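Local coordinates for trichomaglin (Trichosanthes lepiniana, PDB 1SGL), which is an S-like ribonuclease of the T2 family and so probably cleaves the phosphodiester bonds of RNA, at residues E137-V142 with V155-S160. Sequence-based numbering, arbitrary orientation.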
ATOM      1  N   GLU A 137      -7.479  13.176  -7.029  1.00 28.65           N
ATOM      2  CA  GLU A 137      -7.657  14.596  -6.775  1.00 31.64           C
ATOM      3  C   GLU A 137      -7.981  15.335  -8.077  1.00 31.64           C
ATOM      4  O   GLU A 137      -8.842  16.212  -8.098  1.00 31.59           O
ATOM      5  CB  GLU A 137      -6.395  15.186  -6.140  1.00 34.34           C
ATOM      6  CG  GLU A 137      -6.492  15.440  -4.641  1.00 40.63           C
ATOM      7  CD  GLU A 137      -6.626  14.168  -3.806  1.00 44.55           C
ATOM      8  OE1 GLU A 137      -7.684  13.491  -3.881  1.00 46.32           O
ATOM      9  OE2 GLU A 137      -5.662  13.851  -3.066  1.00 47.05           O
ATOM     10  N   ASP A 138      -7.294  14.974  -9.159  1.00 31.57           N
ATOM     11  CA  ASP A 138      -7.521  15.600 -10.462  1.00 31.92           C
ATOM     12  C   ASP A 138      -8.948  15.393 -10.948  1.00 31.56           C
ATOM     13  O   ASP A 138      -9.518  16.264 -11.610  1.00 31.40           O
ATOM     14  CB  ASP A 138      -6.570  15.033 -11.515  1.00 33.59           C
ATOM     15  CG  ASP A 138      -5.173  15.582 -11.390  1.00 36.78           C
ATOM     16  OD1 ASP A 138      -4.914  16.356 -10.444  1.00 37.90           O
ATOM     17  OD2 ASP A 138      -4.329  15.236 -12.240  1.00 38.31           O
ATOM     18  N   ALA A 139      -9.515  14.233 -10.629  1.00 29.97           N
ATOM     19  CA  ALA A 139     -10.872  13.920 -11.045  1.00 29.40           C
ATOM     20  C   ALA A 139     -11.902  14.500 -10.087  1.00 28.62           C
ATOM     21  O   ALA A 139     -13.092  14.460 -10.363  1.00 30.00           O
ATOM     22  CB  ALA A 139     -11.051  12.417 -11.149  1.00 29.07           C
ATOM     23  N   GLY A 140     -11.451  15.045  -8.964  1.00 27.70           N
ATOM     24  CA  GLY A 140     -12.391  15.598  -8.003  1.00 27.38           C
ATOM     25  C   GLY A 140     -12.875  14.568  -6.991  1.00 26.97           C
ATOM     26  O   GLY A 140     -13.902  14.750  -6.340  1.00 26.03           O
ATOM     27  N   ILE A 141     -12.147  13.463  -6.869  1.00 26.27           N
ATOM     28  CA  ILE A 141     -12.510  12.432  -5.911  1.00 25.89           C
ATOM     29  C   ILE A 141     -11.632  12.671  -4.680  1.00 26.68           C
ATOM     30  O   ILE A 141     -10.421  12.437  -4.702  1.00 28.36           O
ATOM     31  CB  ILE A 141     -12.279  11.026  -6.504  1.00 24.23           C
ATOM     32  CG1 ILE A 141     -13.156  10.856  -7.753  1.00 22.93           C
ATOM     33  CG2 ILE A 141     -12.634   9.946  -5.475  1.00 23.12           C
ATOM     34  CD1 ILE A 141     -13.017   9.516  -8.436  1.00 22.03           C
ATOM     35  N   VAL A 142     -12.246  13.166  -3.614  1.00 27.19           N
ATOM     36  CA  VAL A 142     -11.511  13.470  -2.396  1.00 27.53           C
ATOM     37  C   VAL A 142     -12.174  12.904  -1.146  1.00 28.03           C
ATOM     38  O   VAL A 142     -13.365  12.603  -1.149  1.00 27.18           O
ATOM     39  CB  VAL A 142     -11.364  14.990  -2.231  1.00 28.29           C
ATOM     40  CG1 VAL A 142     -10.589  15.565  -3.412  1.00 29.74           C
ATOM     41  CG2 VAL A 142     -12.734  15.632  -2.159  1.00 27.97           C
ATOM     42  N   VAL A 155     -12.306   3.748 -10.481  1.00 22.99           N
ATOM     43  CA  VAL A 155     -11.557   2.848 -11.346  1.00 23.82           C
ATOM     44  C   VAL A 155     -11.096   3.560 -12.615  1.00 24.06           C
ATOM     45  O   VAL A 155      -9.940   3.445 -13.019  1.00 24.08           O
ATOM     46  CB  VAL A 155     -12.399   1.622 -11.735  1.00 24.44           C
ATOM     47  CG1 VAL A 155     -11.621   0.729 -12.691  1.00 24.45           C
ATOM     48  CG2 VAL A 155     -12.776   0.846 -10.492  1.00 24.60           C
ATOM     49  N   VAL A 156     -11.995   4.315 -13.232  1.00 24.37           N
ATOM     50  CA  VAL A 156     -11.660   5.029 -14.456  1.00 24.66           C
ATOM     51  C   VAL A 156     -10.556   6.058 -14.240  1.00 24.30           C
ATOM     52  O   VAL A 156      -9.702   6.265 -15.107  1.00 24.33           O
ATOM     53  CB  VAL A 156     -12.909   5.728 -15.050  1.00 24.85           C
ATOM     54  CG1 VAL A 156     -12.502   6.646 -16.206  1.00 25.98           C
ATOM     55  CG2 VAL A 156     -13.885   4.678 -15.558  1.00 24.28           C
ATOM     56  N   ALA A 157     -10.574   6.701 -13.080  1.00 23.05           N
ATOM     57  CA  ALA A 157      -9.568   7.697 -12.768  1.00 23.70           C
ATOM     58  C   ALA A 157      -8.179   7.050 -12.700  1.00 24.33           C
ATOM     59  O   ALA A 157      -7.218   7.549 -13.294  1.00 23.09           O
ATOM     60  CB  ALA A 157      -9.908   8.377 -11.447  1.00 23.34           C
ATOM     61  N   VAL A 158      -8.076   5.932 -11.983  1.00 24.29           N
ATOM     62  CA  VAL A 158      -6.798   5.239 -11.852  1.00 23.40           C
ATOM     63  C   VAL A 158      -6.318   4.663 -13.177  1.00 22.95           C
ATOM     64  O   VAL A 158      -5.165   4.846 -13.548  1.00 23.21           O
ATOM     65  CB  VAL A 158      -6.868   4.104 -10.809  1.00 23.37           C
ATOM     66  CG1 VAL A 158      -5.576   3.288 -10.837  1.00 22.56           C
ATOM     67  CG2 VAL A 158      -7.093   4.697  -9.434  1.00 20.71           C
ATOM     68  N   GLU A 159      -7.197   3.973 -13.896  1.00 23.55           N
ATOM     69  CA  GLU A 159      -6.808   3.402 -15.179  1.00 24.78           C
ATOM     70  C   GLU A 159      -6.360   4.477 -16.160  1.00 25.46           C
ATOM     71  O   GLU A 159      -5.369   4.296 -16.866  1.00 26.32           O
ATOM     72  CB  GLU A 159      -7.958   2.628 -15.816  1.00 26.07           C
ATOM     73  CG  GLU A 159      -8.372   1.379 -15.080  1.00 28.48           C
ATOM     74  CD  GLU A 159      -9.595   0.753 -15.704  1.00 30.15           C
ATOM     75  OE1 GLU A 159     -10.464   1.518 -16.167  1.00 33.14           O
ATOM     76  OE2 GLU A 159      -9.706  -0.492 -15.722  1.00 31.79           O
ATOM     77  N   SER A 160      -7.094   5.587 -16.213  1.00 23.69           N
ATOM     78  CA  SER A 160      -6.755   6.668 -17.134  1.00 24.17           C
ATOM     79  C   SER A 160      -5.410   7.284 -16.803  1.00 24.33           C
ATOM     80  O   SER A 160      -4.664   7.659 -17.700  1.00 25.96           O
ATOM     81  CB  SER A 160      -7.815   7.774 -17.105  1.00 22.62           C
ATOM     82  OG  SER A 160      -9.034   7.319 -17.655  1.00 24.41           O
TER
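Ala-139 aims its methyl almost straight at that of Ala-157, CB to CB 4.2 Å, between two neighbouring helices at the periphery of the T2 fold; the Ala-157 methyl points obliquely past it, more nearly toward the tip of Ile-141. With no longer side chain between them, the backbones come close here, 6.6 Å from Ala-139 CA to Ala-157 CA. Ile-141 reaches the same methyl with the end of its longer branch: with CD1 anti to CA (chi2 180°) the branch is stretched out, bringing Ile-141 CD1 to 4.5 Å from Ala-157 CB. Between Ala-139 and Ile-141, Gly-140 takes a positive phi of 89° and closes helix 132-139 in a Schellman motif; its N bonds to Glu-137 O at 3.0 Å, and the chain turns so that Ile-141 also faces helix 151-162. Leu-136 touches both Ile-141 and Ala-157, while Leu-204 adds to the cover over the buried isoleucine. Within helix 151-162, Ser-160 OG bonds to Val-156 O at 2.8 Å, on the opposite face of that carbonyl from Ser-160 N. Three methyl groups meet with no hydrogen bond between the segments, so this 67 Å² contact depends on shape and on shielding apolar surface from water, without a directional bond to fix its alignment.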